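Local coordinates for acetyltransferase (Brucella abortus str. 2308 A, PDB 4ZBG), which probably transfers the acetyl group of acetyl-coenzyme A, which it binds, to an amine of an acceptor substrate, as a GNAT-family N-acetyltransferase, at residues A[129-135]-A[150-154]; A[66-72]-A[85-91]; A[73-77]-A[160-166]; A[81-86]-A[117-122]. All coordinates share one frame; numbering follows the deposited sequence.

Contact 1 of 4, residues A[129-135]-A[150-154]; sequences YRRFGFK and FQCLA. With ACO (acetyl coenzyme *a), chain B.
At the acetyl-CoA end of this GNAT fold, the 3-10 turn and loop of 129-135 fold back on strand 151-154 and meet it in a single antiparallel bridge. Lys135 and Cys152 form the hydrogen-bonded pair: Lys135 N gives to Cys152 O and Cys152 N returns a bond to Lys135 O, each 2.8 Å long. Next to this bridge the Phe134 ring turns one face to Leu153, whose CB sits 3.8 Å from the ring centroid in a CH-pi contact, offset toward the rim. Leu153 CG lies anti to its backbone N (chi1 170°), which carries CD2 to within 3.4 Å of Phe132 O. Gln151, two residues back on the same side of the strand, reaches Tyr129. Its extended chain brings OE1 to 3.7 Å from Tyr129 CB, with the amide and the phenol ring at a steep angle; one water links OE1 to Phe134 O, that second bond being weak, while NE2 is held by Asp125 O. Two residues of the loop touch the cofactor: Tyr129 OH stands 3.6 Å from S1P of acetyl-CoA, and Arg131 grips the ribose end with two bonds, NH1 to O2B and NH2 to the phosphate oxygen O9A at 2.8 Å. Behind the contact, strand 119-122 pairs with strand 151-154 and lends Leu122 to Tyr129, Phe134 and Gln151, while Phe132 packs on Ile105 and Leu109 of helix 100-114.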
# COMPACT_ATOMS: atom_id res chain seq x y z
N TYR A 129 11.51 5.56 -0.89
CA TYR A 129 11.30 4.12 -0.93
C TYR A 129 12.59 3.32 -1.12
O TYR A 129 12.59 2.10 -1.04
CB TYR A 129 10.25 3.76 -1.98
CG TYR A 129 8.92 4.44 -1.71
CD1 TYR A 129 7.99 3.88 -0.84
CD2 TYR A 129 8.60 5.66 -2.31
CE1 TYR A 129 6.77 4.50 -0.59
CE2 TYR A 129 7.39 6.29 -2.06
CZ TYR A 129 6.48 5.71 -1.20
OH TYR A 129 5.27 6.33 -0.94
N ARG A 130 13.71 4.01 -1.34
CA ARG A 130 15.00 3.33 -1.44
C ARG A 130 15.33 2.56 -0.17
O ARG A 130 16.04 1.55 -0.23
CB ARG A 130 16.11 4.33 -1.76
CG ARG A 130 16.00 4.93 -3.15
CD ARG A 130 17.06 6.00 -3.36
NE ARG A 130 18.41 5.53 -3.07
CZ ARG A 130 19.23 5.00 -3.97
NH1 ARG A 130 20.44 4.60 -3.62
NH2 ARG A 130 18.83 4.87 -5.23
N ARG A 131 14.84 3.03 0.98
CA ARG A 131 15.15 2.39 2.25
C ARG A 131 14.53 1.00 2.37
O ARG A 131 14.91 0.23 3.25
CB ARG A 131 14.72 3.27 3.43
CG ARG A 131 13.21 3.35 3.64
CD ARG A 131 12.82 4.54 4.52
NE ARG A 131 13.24 5.78 3.89
CZ ARG A 131 13.40 6.94 4.51
NH1 ARG A 131 13.12 7.08 5.80
NH2 ARG A 131 13.84 7.98 3.81
N PHE A 132 13.58 0.68 1.49
CA PHE A 132 12.96 -0.64 1.48
C PHE A 132 13.49 -1.48 0.32
O PHE A 132 12.98 -2.56 0.05
CB PHE A 132 11.44 -0.52 1.36
CG PHE A 132 10.85 0.58 2.19
CD1 PHE A 132 10.77 0.47 3.57
CD2 PHE A 132 10.37 1.74 1.59
CE1 PHE A 132 10.23 1.49 4.34
CE2 PHE A 132 9.84 2.77 2.35
CZ PHE A 132 9.76 2.65 3.73
N GLY A 133 14.50 -0.97 -0.38
CA GLY A 133 15.08 -1.71 -1.48
C GLY A 133 14.52 -1.43 -2.87
O GLY A 133 14.96 -2.03 -3.84
N PHE A 134 13.56 -0.51 -2.98
CA PHE A 134 13.04 -0.14 -4.29
C PHE A 134 14.08 0.57 -5.13
O PHE A 134 14.83 1.41 -4.64
CB PHE A 134 11.80 0.74 -4.16
CG PHE A 134 10.57 0.00 -3.71
CD1 PHE A 134 9.71 -0.56 -4.63
CD2 PHE A 134 10.29 -0.13 -2.36
CE1 PHE A 134 8.59 -1.25 -4.22
CE2 PHE A 134 9.17 -0.81 -1.94
CZ PHE A 134 8.32 -1.37 -2.88
N LYS A 135 14.11 0.23 -6.42
CA LYS A 135 15.03 0.85 -7.36
C LYS A 135 14.28 1.42 -8.56
O LYS A 135 13.21 0.92 -8.91
CB LYS A 135 16.09 -0.16 -7.82
CG LYS A 135 16.96 -0.67 -6.67
CD LYS A 135 18.12 -1.52 -7.18
CE LYS A 135 17.64 -2.77 -7.89
NZ LYS A 135 18.78 -3.58 -8.41
N PHE A 150 7.92 3.80 -12.65
CA PHE A 150 7.81 2.80 -11.60
C PHE A 150 9.09 2.63 -10.79
O PHE A 150 10.19 2.78 -11.32
CB PHE A 150 7.42 1.44 -12.20
CG PHE A 150 6.08 1.44 -12.84
CD1 PHE A 150 4.93 1.52 -12.06
CD2 PHE A 150 5.95 1.35 -14.21
CE1 PHE A 150 3.68 1.52 -12.65
CE2 PHE A 150 4.70 1.35 -14.80
CZ PHE A 150 3.57 1.43 -14.02
N GLN A 151 8.93 2.31 -9.51
CA GLN A 151 10.03 1.83 -8.69
C GLN A 151 9.74 0.38 -8.37
O GLN A 151 8.58 -0.01 -8.18
CB GLN A 151 10.15 2.66 -7.42
CG GLN A 151 10.30 4.14 -7.71
CD GLN A 151 10.42 4.96 -6.45
OE1 GLN A 151 11.08 4.54 -5.50
NE2 GLN A 151 9.77 6.12 -6.42
N CYS A 152 10.79 -0.42 -8.31
CA CYS A 152 10.63 -1.87 -8.25
C CYS A 152 11.48 -2.51 -7.18
O CYS A 152 12.63 -2.14 -6.96
CB CYS A 152 11.03 -2.51 -9.59
SG CYS A 152 10.04 -2.02 -11.00
N LEU A 153 10.88 -3.50 -6.51
CA LEU A 153 11.58 -4.32 -5.53
C LEU A 153 11.32 -5.78 -5.89
O LEU A 153 10.19 -6.26 -5.78
CB LEU A 153 11.08 -4.02 -4.12
CG LEU A 153 11.55 -4.97 -3.01
CD1 LEU A 153 13.07 -4.98 -2.89
CD2 LEU A 153 10.93 -4.60 -1.67
N ALA A 154 12.36 -6.47 -6.34
CA ALA A 154 12.23 -7.87 -6.73
C ALA A 154 12.57 -8.75 -5.55
O ALA A 154 13.57 -8.52 -4.86
CB ALA A 154 13.15 -8.18 -7.90
N1A ACO B . 13.64 11.37 12.94
C2A ACO B . 13.92 12.01 11.81
N3A ACO B . 13.22 11.83 10.70
C4A ACO B . 12.20 10.97 10.69
C5A ACO B . 11.87 10.28 11.84
C6A ACO B . 12.63 10.52 12.99
N6A ACO B . 12.33 9.82 14.22
N7A ACO B . 10.82 9.50 11.56
C8A ACO B . 10.52 9.69 10.28
N9A ACO B . 11.33 10.57 9.74
C1B ACO B . 11.32 11.04 8.35
C2B ACO B . 11.58 10.10 7.44
O2B ACO B . 12.99 9.86 7.24
C3B ACO B . 10.86 10.70 6.05
O3B ACO B . 11.67 11.78 5.51
P3B ACO B . 12.72 11.57 4.26
O7A ACO B . 13.29 12.95 3.99
O8A ACO B . 11.97 11.03 3.07
O9A ACO B . 13.79 10.60 4.73
C4B ACO B . 9.69 11.17 6.48
O4B ACO B . 9.85 11.45 8.02
C5B ACO B . 8.48 10.22 6.38
O5B ACO B . 8.85 8.93 6.80
P1A ACO B . 7.88 8.03 7.77
O1A ACO B . 7.72 8.64 9.13
O2A ACO B . 8.40 6.62 7.69
O3A ACO B . 6.47 8.01 6.99
P2A ACO B . 5.08 8.70 7.45
O4A ACO B . 4.52 7.99 8.65
O5A ACO B . 5.22 10.20 7.53
O6A ACO B . 4.17 8.28 6.19
CBP ACO B . 3.34 8.86 4.03
CCP ACO B . 4.58 8.59 4.88
CDP ACO B . 3.79 9.09 2.59
CEP ACO B . 2.43 7.64 4.12
CAP ACO B . 2.63 10.10 4.58
OAP ACO B . 3.45 11.22 4.34
C9P ACO B . 1.25 10.35 3.97
O9P ACO B . 0.26 9.79 4.33
N8P ACO B . 1.22 11.34 2.92
C7P ACO B . -0.01 11.71 2.26
C6P ACO B . -0.53 10.58 1.38
C5P ACO B . 0.52 10.13 0.39
O5P ACO B . 1.06 10.89 -0.35
N4P ACO B . 0.82 8.73 0.37
C3P ACO B . 1.81 8.21 -0.55
C2P ACO B . 1.22 8.06 -1.94
S1P ACO B . 2.41 7.18 -2.99
C ACO B . 2.13 5.44 -2.62
O ACO B . 1.22 5.11 -1.93
CH3 ACO B . 3.11 4.44 -3.22
O HOH W 1 12.26 6.01 -3.52
O HOH W 2 13.63 3.67 -6.11

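Contact 2 of 4, residues A[66-72]-A[85-91]; sequences LGHIAFS and GLGPVSV. With ACO (acetyl coenzyme *a), chain B.
Gly85, Ala70 and His68 lose the most surface where strands 66-72 and 85-91 pair as an antiparallel beta hairpin, with the beta bulge at Gly87-Pro88 that GNAT enzymes use to open the sheet beside acetyl-CoA. Gly85 sits in a hydrogen-bonded pair with Ser72: its N gives to Ser72 O at 2.8 Å and its O accepts from Ser72 N. A water donates to Gly85 O and Gly87 O and accepts from Ser72 OG. Ala70 lies at the bulge, where one residue faces two. Its N bonds to Pro88 O and its O takes Gly87 N, while its CB rests 4.1 Å from Pro88 CD, the proline following a cis peptide. His68 pairs with Ser90 through both backbone bonds; ND1 shares a water with Ser90 OG, and NE2 is bonded to Ser56 OG. On the sheet face of Ile69, Phe71 and Leu86, the leucine CG is anti to its backbone N (chi1 -174°) and lies 3.7 Å from Phe71 CE2; the Ile69 side chain crosses that of Leu86 at about a right angle, its CD1 3.9 Å from Leu86 CG. Helix 100-114 covers this face through Ile105 and Leu112. Beyond the bulge, the edge of 89-91 turned from strand 66-72 is taken by the cofactor: Val89 N gives to the acetyl oxygen O, Val91 N to O9P, and ACO N4P gives to Val89 O at 2.8 Å.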
# COMPACT_ATOMS: atom_id res chain seq x y z
N LEU A 66 -4.03 4.82 12.93
CA LEU A 66 -3.11 5.92 12.65
C LEU A 66 -2.62 5.92 11.21
O LEU A 66 -2.17 6.94 10.71
CB LEU A 66 -1.90 5.86 13.57
CG LEU A 66 -2.15 5.91 15.07
CD1 LEU A 66 -0.80 5.95 15.76
CD2 LEU A 66 -2.99 7.12 15.45
N GLY A 67 -2.65 4.75 10.57
CA GLY A 67 -2.11 4.62 9.24
C GLY A 67 -2.60 3.35 8.61
O GLY A 67 -3.07 2.44 9.31
N HIS A 68 -2.49 3.29 7.29
CA HIS A 68 -3.00 2.18 6.51
C HIS A 68 -2.13 1.97 5.28
O HIS A 68 -1.58 2.93 4.72
CB HIS A 68 -4.44 2.45 6.08
CG HIS A 68 -4.96 1.44 5.11
ND1 HIS A 68 -5.05 1.68 3.76
CD2 HIS A 68 -5.35 0.16 5.30
CE1 HIS A 68 -5.50 0.60 3.15
NE2 HIS A 68 -5.68 -0.34 4.07
N ILE A 69 -2.03 0.72 4.83
CA ILE A 69 -1.36 0.42 3.57
C ILE A 69 -2.14 -0.65 2.80
O ILE A 69 -2.62 -1.62 3.40
CB ILE A 69 0.11 0.04 3.79
CG1 ILE A 69 0.85 -0.12 2.45
CG2 ILE A 69 0.23 -1.22 4.64
CD1 ILE A 69 2.34 -0.17 2.64
N ALA A 70 -2.24 -0.46 1.49
CA ALA A 70 -2.85 -1.42 0.58
C ALA A 70 -1.83 -2.00 -0.39
O ALA A 70 -0.95 -1.29 -0.87
CB ALA A 70 -3.96 -0.75 -0.22
N PHE A 71 -2.00 -3.29 -0.69
CA PHE A 71 -1.30 -3.94 -1.79
C PHE A 71 -2.33 -4.66 -2.64
O PHE A 71 -3.31 -5.18 -2.12
CB PHE A 71 -0.30 -4.97 -1.28
CG PHE A 71 0.81 -4.40 -0.46
CD1 PHE A 71 0.64 -4.14 0.89
CD2 PHE A 71 2.04 -4.15 -1.04
CE1 PHE A 71 1.67 -3.64 1.64
CE2 PHE A 71 3.09 -3.65 -0.29
CZ PHE A 71 2.91 -3.39 1.05
N SER A 72 -2.07 -4.73 -3.95
CA SER A 72 -3.00 -5.37 -4.89
C SER A 72 -2.19 -5.94 -6.05
O SER A 72 -1.07 -5.50 -6.29
CB SER A 72 -4.06 -4.37 -5.37
OG SER A 72 -3.47 -3.22 -5.95
N GLY A 85 1.33 -4.17 -6.52
CA GLY A 85 1.54 -2.74 -6.43
C GLY A 85 1.27 -2.29 -5.02
O GLY A 85 0.32 -2.74 -4.37
N LEU A 86 2.13 -1.41 -4.52
CA LEU A 86 1.98 -0.82 -3.20
C LEU A 86 1.25 0.51 -3.36
O LEU A 86 1.71 1.39 -4.07
CB LEU A 86 3.36 -0.58 -2.58
CG LEU A 86 3.43 -0.09 -1.13
CD1 LEU A 86 4.83 -0.34 -0.61
CD2 LEU A 86 3.05 1.38 -0.95
N GLY A 87 0.13 0.66 -2.66
CA GLY A 87 -0.54 1.94 -2.60
C GLY A 87 -2.05 1.84 -2.64
O GLY A 87 -2.61 0.92 -3.23
N PRO A 88 -2.74 2.81 -2.03
CA PRO A 88 -2.13 3.91 -1.26
C PRO A 88 -1.53 3.45 0.07
O PRO A 88 -1.88 2.40 0.59
CB PRO A 88 -3.33 4.82 -0.97
CG PRO A 88 -4.48 3.89 -0.95
CD PRO A 88 -4.21 2.89 -2.04
N VAL A 89 -0.60 4.26 0.58
CA VAL A 89 -0.19 4.22 1.97
C VAL A 89 -0.50 5.59 2.54
O VAL A 89 -0.26 6.61 1.89
CB VAL A 89 1.31 3.81 2.13
CG1 VAL A 89 2.24 4.72 1.33
CG2 VAL A 89 1.70 3.77 3.60
N SER A 90 -1.05 5.61 3.76
CA SER A 90 -1.60 6.82 4.35
C SER A 90 -1.33 6.83 5.83
O SER A 90 -1.55 5.83 6.50
CB SER A 90 -3.13 6.86 4.18
OG SER A 90 -3.52 6.69 2.83
N VAL A 91 -0.90 7.97 6.36
CA VAL A 91 -0.74 8.14 7.80
C VAL A 91 -1.43 9.44 8.18
O VAL A 91 -1.34 10.42 7.44
CB VAL A 91 0.75 8.13 8.22
CG1 VAL A 91 0.93 8.53 9.69
CG2 VAL A 91 1.36 6.76 7.95
N1A ACO B . 13.64 11.37 12.94
C2A ACO B . 13.92 12.01 11.81
N3A ACO B . 13.22 11.83 10.70
C4A ACO B . 12.20 10.97 10.69
C5A ACO B . 11.87 10.28 11.84
C6A ACO B . 12.63 10.52 12.99
N6A ACO B . 12.33 9.82 14.22
N7A ACO B . 10.82 9.50 11.56
C8A ACO B . 10.52 9.69 10.28
N9A ACO B . 11.33 10.57 9.74
C1B ACO B . 11.32 11.04 8.35
C2B ACO B . 11.58 10.10 7.44
O2B ACO B . 12.99 9.86 7.24
C3B ACO B . 10.86 10.70 6.05
O3B ACO B . 11.67 11.78 5.51
P3B ACO B . 12.72 11.57 4.26
O7A ACO B . 13.29 12.95 3.99
O8A ACO B . 11.97 11.03 3.07
O9A ACO B . 13.79 10.60 4.73
C4B ACO B . 9.69 11.17 6.48
O4B ACO B . 9.85 11.45 8.02
C5B ACO B . 8.48 10.22 6.38
O5B ACO B . 8.85 8.93 6.80
P1A ACO B . 7.88 8.03 7.77
O1A ACO B . 7.72 8.64 9.13
O2A ACO B . 8.40 6.62 7.69
O3A ACO B . 6.47 8.01 6.99
P2A ACO B . 5.08 8.70 7.45
O4A ACO B . 4.52 7.99 8.65
O5A ACO B . 5.22 10.20 7.53
O6A ACO B . 4.17 8.28 6.19
CBP ACO B . 3.34 8.86 4.03
CCP ACO B . 4.58 8.59 4.88
CDP ACO B . 3.79 9.09 2.59
CEP ACO B . 2.43 7.64 4.12
CAP ACO B . 2.63 10.10 4.58
OAP ACO B . 3.45 11.22 4.34
C9P ACO B . 1.25 10.35 3.97
O9P ACO B . 0.26 9.79 4.33
N8P ACO B . 1.22 11.34 2.92
C7P ACO B . -0.01 11.71 2.26
C6P ACO B . -0.53 10.58 1.38
C5P ACO B . 0.52 10.13 0.39
O5P ACO B . 1.06 10.89 -0.35
N4P ACO B . 0.82 8.73 0.37
C3P ACO B . 1.81 8.21 -0.55
C2P ACO B . 1.22 8.06 -1.94
S1P ACO B . 2.41 7.18 -2.99
C ACO B . 2.13 5.44 -2.62
O ACO B . 1.22 5.11 -1.93
CH3 ACO B . 3.11 4.44 -3.22
O HOH W 3 -4.55 4.22 2.51
O HOH W 4 -2.32 -1.63 -4.10

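Contact 3 of 4, residues A[73-77]-A[160-166]; sequences PVLIG and PQGDVAY
Val74 lays its CG1 over one face of the Tyr166 ring, 4.1 Å from the centroid and offset toward the rim, a CH-pi contact between two side chains that run side by side. With CG1 anti to the carbonyl carbon (chi1 -61°), the methyl is placed above the ring while CB comes within 3.5 Å of Ala165 O. Ile76 has the largest buried surface here. Its CD1 ends 3.7 Å from Pro160 CG, the two side chains crossing at about a right angle, and its CG2 fits among the carbonyl oxygens of the extended loop 160-162, 3.5 Å from Pro160 O and close to Gln161 O as well. Between these two packing sites the backbones pair antiparallel for a short run. Leu75 and Ala165 are the hydrogen-bonded pair, joined by Leu75 N to Ala165 O and by Ala165 N to Leu75 O, both 2.9 Å. One step on, Ile76 faces Val164 as a non-hydrogen-bonded pair, and beyond it Gly77 N bonds to Asp163 O at 2.8 Å. At Gly77, where phi turns positive, the chain leaves the strand, and Gly162 lies against it. This is the outer end of the sheet, where strand 164-165 adds itself to strand 64-76. Trp83 of strand 83-91 packs against Val74, Ile76 and Pro160, Val121 of strand 119-122 touches both Val74 and Tyr166, and the Tyr166 ring also meets Phe170 edge-to-face.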
# COMPACT_ATOMS: atom_id res chain seq x y z
N PRO A 73 -2.75 -6.91 -6.79
CA PRO A 73 -1.95 -7.51 -7.86
C PRO A 73 -1.79 -6.55 -9.03
O PRO A 73 -2.70 -5.77 -9.32
CB PRO A 73 -2.80 -8.72 -8.31
CG PRO A 73 -3.78 -8.95 -7.20
CD PRO A 73 -4.06 -7.57 -6.65
N VAL A 74 -0.64 -6.60 -9.68
CA VAL A 74 -0.48 -5.92 -10.96
C VAL A 74 -0.27 -6.97 -12.03
O VAL A 74 0.33 -8.02 -11.77
CB VAL A 74 0.68 -4.89 -10.96
CG1 VAL A 74 0.45 -3.81 -9.93
CG2 VAL A 74 2.03 -5.58 -10.76
N LEU A 75 -0.77 -6.71 -13.22
CA LEU A 75 -0.50 -7.58 -14.36
C LEU A 75 0.73 -7.05 -15.07
O LEU A 75 0.94 -5.84 -15.13
CB LEU A 75 -1.67 -7.57 -15.34
CG LEU A 75 -2.99 -8.10 -14.78
CD1 LEU A 75 -4.08 -8.00 -15.83
CD2 LEU A 75 -2.85 -9.53 -14.31
N ILE A 76 1.53 -7.96 -15.61
CA ILE A 76 2.67 -7.59 -16.42
C ILE A 76 2.47 -8.20 -17.79
O ILE A 76 2.44 -9.43 -17.93
CB ILE A 76 3.99 -8.03 -15.79
CG1 ILE A 76 4.18 -7.37 -14.43
CG2 ILE A 76 5.16 -7.71 -16.73
CD1 ILE A 76 5.34 -7.94 -13.65
N GLY A 77 2.32 -7.36 -18.81
CA GLY A 77 1.97 -7.86 -20.14
C GLY A 77 0.71 -8.70 -20.12
O GLY A 77 0.57 -9.65 -20.89
N PRO A 160 10.02 -8.91 -14.67
CA PRO A 160 9.88 -9.28 -16.08
C PRO A 160 9.34 -8.11 -16.89
O PRO A 160 8.64 -7.25 -16.35
CB PRO A 160 8.87 -10.43 -16.04
CG PRO A 160 8.10 -10.20 -14.80
CD PRO A 160 9.08 -9.65 -13.81
N GLN A 161 9.66 -8.09 -18.17
CA GLN A 161 9.27 -6.99 -19.04
C GLN A 161 7.82 -7.14 -19.47
O GLN A 161 7.29 -8.25 -19.57
CB GLN A 161 10.17 -6.95 -20.27
CG GLN A 161 11.60 -6.54 -19.96
CD GLN A 161 11.73 -5.06 -19.66
OE1 GLN A 161 11.41 -4.21 -20.49
NE2 GLN A 161 12.20 -4.75 -18.46
N GLY A 162 7.19 -6.00 -19.75
CA GLY A 162 5.80 -5.95 -20.15
C GLY A 162 5.09 -4.77 -19.51
O GLY A 162 5.53 -4.27 -18.48
N ASP A 163 4.01 -4.32 -20.14
CA ASP A 163 3.23 -3.21 -19.61
C ASP A 163 2.70 -3.56 -18.22
O ASP A 163 2.16 -4.65 -18.02
CB ASP A 163 2.06 -2.91 -20.53
CG ASP A 163 2.49 -2.32 -21.86
OD1 ASP A 163 3.66 -1.91 -21.99
OD2 ASP A 163 1.64 -2.25 -22.77
N VAL A 164 2.87 -2.64 -17.28
CA VAL A 164 2.37 -2.82 -15.92
C VAL A 164 0.96 -2.26 -15.84
O VAL A 164 0.73 -1.09 -16.13
CB VAL A 164 3.27 -2.10 -14.91
CG1 VAL A 164 2.69 -2.20 -13.50
CG2 VAL A 164 4.67 -2.68 -14.96
N ALA A 165 0.02 -3.10 -15.43
CA ALA A 165 -1.36 -2.65 -15.27
C ALA A 165 -1.80 -2.85 -13.82
O ALA A 165 -1.80 -3.97 -13.31
CB ALA A 165 -2.28 -3.42 -16.21
N TYR A 166 -2.16 -1.76 -13.17
CA TYR A 166 -2.79 -1.86 -11.86
C TYR A 166 -4.23 -2.34 -12.05
O TYR A 166 -4.77 -2.32 -13.16
CB TYR A 166 -2.79 -0.51 -11.15
CG TYR A 166 -1.47 -0.12 -10.48
CD1 TYR A 166 -0.28 -0.06 -11.21
CD2 TYR A 166 -1.42 0.21 -9.14
CE1 TYR A 166 0.92 0.31 -10.61
CE2 TYR A 166 -0.23 0.57 -8.53
CZ TYR A 166 0.93 0.62 -9.27
OH TYR A 166 2.11 0.99 -8.66

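Contact 4 of 4, residues A[81-86]-A[117-122]; sequences KGWYGL and ARGCVL
Strands 83-86 and 119-122 run parallel, their axes 4.5 Å apart at closest and 36° from aligned, and the bonds Tyr84 N to Gly119 O, Val121 N to Tyr84 O and Leu86 N to Val121 O stitch them together. Where the strands begin, Gly82 O takes Arg118 N at 2.7 Å and, more weakly, Gly119 N. Trp83 carries the largest buried area. Its indole lies flat against the backbone of 118-119, with Gly119 CA 3.4 Å from the centroid of the six-membered ring and nearly on its normal, a close CH-pi contact made possible by the bare CA of Gly119. Arg118 O stands over the same face, toward the rim, and Val121 CG1 comes up obliquely to CE3. With CG anti to the carbonyl carbon (chi1 -79°), the indole is swung across to the neighbouring strand. On the other sheet face Tyr84 CE1 meets Ala117 CB at 3.6 Å, while Gly119 O lies at the edge of its ring. Cys120 SG sits 3.7 Å from Leu86 CB, and the Leu86 and Leu122 side chains lie side by side, CD1 of the first 4.1 Å from CD2 of the second. Arg118 turns its guanidinium away from the strands; a water bridges its NE to Lys81 O. The two strands are the ends of a beta-alpha-beta crossover whose helix 100-114 packs Leu112 on Tyr84 and Ala117 and Leu109 on Cys120, while strand 64-76 lies on the other side of strand 83-91 and strand 151-154 borders 119-122.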
# COMPACT_ATOMS: atom_id res chain seq x y z
N LYS A 81 2.02 -12.75 -12.50
CA LYS A 81 3.38 -13.24 -12.33
C LYS A 81 3.88 -13.07 -10.90
O LYS A 81 5.08 -13.09 -10.66
CB LYS A 81 4.31 -12.52 -13.31
CG LYS A 81 3.84 -12.59 -14.76
CD LYS A 81 4.86 -11.99 -15.73
CE LYS A 81 6.11 -12.84 -15.87
NZ LYS A 81 5.84 -14.23 -16.34
N GLY A 82 2.97 -12.88 -9.95
CA GLY A 82 3.35 -12.77 -8.56
C GLY A 82 3.85 -11.39 -8.16
O GLY A 82 4.53 -11.25 -7.15
N TRP A 83 3.50 -10.39 -8.96
CA TRP A 83 3.88 -9.01 -8.68
C TRP A 83 2.70 -8.20 -8.17
O TRP A 83 1.55 -8.40 -8.60
CB TRP A 83 4.51 -8.36 -9.92
CG TRP A 83 5.94 -8.78 -10.09
CD1 TRP A 83 6.40 -9.99 -10.54
CD2 TRP A 83 7.09 -8.00 -9.77
NE1 TRP A 83 7.78 -10.00 -10.51
CE2 TRP A 83 8.22 -8.80 -10.04
CE3 TRP A 83 7.28 -6.71 -9.26
CZ2 TRP A 83 9.52 -8.34 -9.83
CZ3 TRP A 83 8.57 -6.26 -9.05
CH2 TRP A 83 9.68 -7.07 -9.34
N TYR A 84 2.99 -7.28 -7.26
CA TYR A 84 1.98 -6.49 -6.58
C TYR A 84 2.33 -5.02 -6.68
O TYR A 84 3.49 -4.66 -6.91
CB TYR A 84 1.84 -6.95 -5.12
CG TYR A 84 1.36 -8.38 -5.06
CD1 TYR A 84 2.27 -9.44 -5.13
CD2 TYR A 84 0.00 -8.68 -5.00
CE1 TYR A 84 1.83 -10.76 -5.12
CE2 TYR A 84 -0.44 -9.99 -4.99
CZ TYR A 84 0.48 -11.02 -5.05
OH TYR A 84 0.04 -12.33 -5.04
N GLY A 85 1.33 -4.17 -6.52
CA GLY A 85 1.54 -2.74 -6.43
C GLY A 85 1.27 -2.29 -5.02
O GLY A 85 0.32 -2.74 -4.37
N LEU A 86 2.13 -1.41 -4.52
CA LEU A 86 1.98 -0.82 -3.20
C LEU A 86 1.25 0.51 -3.36
O LEU A 86 1.71 1.39 -4.07
CB LEU A 86 3.36 -0.58 -2.58
CG LEU A 86 3.43 -0.09 -1.13
CD1 LEU A 86 4.83 -0.34 -0.61
CD2 LEU A 86 3.05 1.38 -0.95
N ALA A 117 5.28 -13.94 -2.89
CA ALA A 117 5.28 -12.93 -3.93
C ALA A 117 6.64 -12.84 -4.63
O ALA A 117 7.68 -13.13 -4.03
CB ALA A 117 4.89 -11.58 -3.37
N ARG A 118 6.63 -12.42 -5.89
CA ARG A 118 7.86 -12.27 -6.66
C ARG A 118 8.39 -10.84 -6.66
O ARG A 118 9.56 -10.61 -6.94
CB ARG A 118 7.63 -12.76 -8.09
CG ARG A 118 7.34 -14.25 -8.18
CD ARG A 118 8.62 -15.05 -8.27
NE ARG A 118 9.19 -15.01 -9.61
CZ ARG A 118 10.23 -15.74 -10.01
NH1 ARG A 118 10.68 -15.64 -11.25
NH2 ARG A 118 10.81 -16.57 -9.15
N GLY A 119 7.53 -9.88 -6.36
CA GLY A 119 7.99 -8.52 -6.29
C GLY A 119 6.89 -7.50 -6.06
O GLY A 119 5.70 -7.83 -6.07
N CYS A 120 7.32 -6.25 -5.88
CA CYS A 120 6.41 -5.15 -5.66
C CYS A 120 6.84 -3.94 -6.47
O CYS A 120 8.04 -3.68 -6.62
CB CYS A 120 6.40 -4.78 -4.18
SG CYS A 120 5.06 -3.69 -3.67
N VAL A 121 5.86 -3.21 -7.00
CA VAL A 121 6.12 -1.95 -7.70
C VAL A 121 5.34 -0.84 -7.04
O VAL A 121 4.39 -1.08 -6.31
CB VAL A 121 5.76 -2.02 -9.19
CG1 VAL A 121 6.59 -3.06 -9.88
CG2 VAL A 121 4.26 -2.28 -9.38
N LEU A 122 5.76 0.40 -7.30
CA LEU A 122 5.03 1.56 -6.81
C LEU A 122 5.35 2.80 -7.63
O LEU A 122 6.35 2.85 -8.34
CB LEU A 122 5.30 1.81 -5.33
CG LEU A 122 6.73 2.15 -4.89
CD1 LEU A 122 7.12 3.60 -5.11
CD2 LEU A 122 6.88 1.79 -3.41
O HOH W 5 7.21 -14.26 -12.07

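In the fold
All four contacts belong to one mixed sheet. Contact 2 is its buried centre, contact 3 a surface patch at one end of the sheet, its centre about 17 Å from the centre of the chain; contacts 1 and 4 are partly buried. Contacts 2 and 4 share Gly85 and Leu86 on strand 83-91, antiparallel in one and parallel in the other, while contacts 2 and 3 both use strand 64-76. Contact 1 continues the sheet through strand 151-154, bonded to strand 119-122 of contact 4. Acetyl-CoA is hydrogen-bonded by backbone groups in contact 2 but by an arginine in contact 1; contact 3 combines a short backbone pairing with Val-Tyr and Ile-Pro packing, and contact 4 lays an indole over glycine.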